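Local coordinates for protein sortase SrtE1 (Streptomyces coelicolor, PDB 5CUW) that is a class E sortase, a transpeptidase that cleaves Leu-Ala-x-Thr-Gly and Leu-Pro-x-Thr-Gly sorting signals and attaches surface proteins to the cell wall, at residues A[89-94]-A[156-161]. Numbering follows the deposited sequence.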
# COMPACT_ATOMS: atom_id res chain seq x y z
N PHE A 89 -0.16 3.20 -6.85
CA PHE A 89 0.52 1.94 -6.47
C PHE A 89 -0.35 1.24 -5.42
O PHE A 89 -0.40 1.68 -4.29
CB PHE A 89 1.93 2.24 -5.94
CG PHE A 89 2.77 1.01 -5.61
CD1 PHE A 89 2.98 0.00 -6.54
CD2 PHE A 89 3.39 0.90 -4.37
CE1 PHE A 89 3.78 -1.11 -6.23
CE2 PHE A 89 4.19 -0.21 -4.04
CZ PHE A 89 4.38 -1.21 -4.97
N GLY A 90 -1.05 0.18 -5.81
CA GLY A 90 -2.02 -0.46 -4.93
C GLY A 90 -1.49 -1.71 -4.24
O GLY A 90 -0.87 -2.57 -4.87
N LEU A 91 -1.74 -1.80 -2.93
CA LEU A 91 -1.20 -2.89 -2.10
C LEU A 91 -2.25 -3.46 -1.15
O LEU A 91 -3.07 -2.72 -0.60
CB LEU A 91 -0.01 -2.40 -1.29
CG LEU A 91 1.16 -1.80 -2.07
CD1 LEU A 91 2.05 -1.11 -1.09
CD2 LEU A 91 1.93 -2.89 -2.82
N ALA A 92 -2.19 -4.77 -0.94
CA ALA A 92 -3.09 -5.45 -0.01
C ALA A 92 -2.27 -6.21 1.03
O ALA A 92 -1.24 -6.81 0.71
CB ALA A 92 -4.01 -6.40 -0.74
N GLY A 93 -2.73 -6.17 2.28
CA GLY A 93 -2.08 -6.87 3.37
C GLY A 93 -3.07 -7.37 4.40
O GLY A 93 -4.16 -6.84 4.53
N HIS A 94 -2.67 -8.40 5.15
CA HIS A 94 -3.51 -8.95 6.21
C HIS A 94 -3.74 -7.97 7.35
O HIS A 94 -2.83 -7.22 7.74
CB HIS A 94 -2.88 -10.23 6.79
CG HIS A 94 -3.24 -11.49 6.05
ND1 HIS A 94 -4.47 -11.67 5.45
CD2 HIS A 94 -2.54 -12.62 5.83
CE1 HIS A 94 -4.51 -12.87 4.89
NE2 HIS A 94 -3.35 -13.47 5.11
N ARG A 156 0.96 10.99 -8.03
CA ARG A 156 1.63 9.74 -7.69
C ARG A 156 1.16 9.27 -6.33
O ARG A 156 1.54 9.82 -5.30
CB ARG A 156 3.15 9.93 -7.71
CG ARG A 156 3.68 10.39 -9.07
CD ARG A 156 5.16 10.73 -9.01
NE ARG A 156 6.02 9.55 -9.17
CZ ARG A 156 7.34 9.61 -9.24
NH1 ARG A 156 7.94 10.79 -9.13
NH2 ARG A 156 8.05 8.51 -9.41
N TYR A 157 0.33 8.24 -6.33
CA TYR A 157 -0.34 7.80 -5.11
C TYR A 157 -0.03 6.37 -4.69
O TYR A 157 0.50 5.55 -5.45
CB TYR A 157 -1.86 7.95 -5.29
CG TYR A 157 -2.31 9.30 -5.83
CD1 TYR A 157 -2.10 10.47 -5.12
CD2 TYR A 157 -2.96 9.38 -7.06
CE1 TYR A 157 -2.54 11.69 -5.60
CE2 TYR A 157 -3.39 10.60 -7.56
CZ TYR A 157 -3.18 11.75 -6.83
OH TYR A 157 -3.61 12.95 -7.34
N ILE A 158 -0.39 6.08 -3.45
CA ILE A 158 -0.32 4.73 -2.94
C ILE A 158 -1.65 4.42 -2.26
O ILE A 158 -2.30 5.30 -1.66
CB ILE A 158 0.89 4.55 -1.96
CG1 ILE A 158 1.08 3.07 -1.61
CG2 ILE A 158 0.74 5.45 -0.72
CD1 ILE A 158 2.42 2.70 -0.98
N THR A 159 -2.08 3.17 -2.40
CA THR A 159 -3.32 2.71 -1.78
C THR A 159 -3.03 1.46 -0.96
O THR A 159 -2.47 0.50 -1.48
CB THR A 159 -4.41 2.39 -2.82
OG1 THR A 159 -4.55 3.50 -3.71
CG2 THR A 159 -5.75 2.10 -2.13
N LEU A 160 -3.41 1.48 0.31
CA LEU A 160 -3.28 0.29 1.16
C LEU A 160 -4.67 -0.26 1.47
O LEU A 160 -5.55 0.48 1.92
CB LEU A 160 -2.56 0.62 2.47
CG LEU A 160 -1.27 1.45 2.46
CD1 LEU A 160 -0.78 1.64 3.91
CD2 LEU A 160 -0.18 0.83 1.57
N THR A 161 -4.88 -1.56 1.23
CA THR A 161 -6.19 -2.17 1.48
C THR A 161 -6.08 -3.34 2.45
O THR A 161 -5.13 -4.12 2.37
CB THR A 161 -6.86 -2.67 0.16
OG1 THR A 161 -6.23 -3.89 -0.29
CG2 THR A 161 -6.72 -1.62 -0.93
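I158 rests its CD1 against two side chains of the neighbouring strand, 3.8 Å from L91 CD1 and 4.0 Å from F89 CD2, where it meets the ring at its edge, near the ring plane. This is a parallel strand pair in the sortase beta-barrel, 87-92 running beside 156-164. With CG1 anti to the backbone N (chi1 -171°), I158 extends along the F89 side chain, both pointing the same way, and crosses L91 at a slant. L160 CD2 closes the row against L91 CD1, and I54 and Y125 pack against the same apolar face. Five backbone hydrogen bonds join the strands, from F89 N to Y157 O at one end to G93 N to T161 O at the other. The last is longer, 3.2 Å, where the chain leads on to H94, inferred to be an active-site residue. A92, T159 and T161 put their side chains on the reverse face, where G90 leaves only its backbone. There T159 OG1 hydrogen-bonds to N88 OD1, and T161 OG1 to the hydroxyl of Y72, a residue inferred to recognise substrate, and to A13 O. A chi1 of 76° tucks that OG1 between T161's own N and C, 3.4 Å from A92 CB.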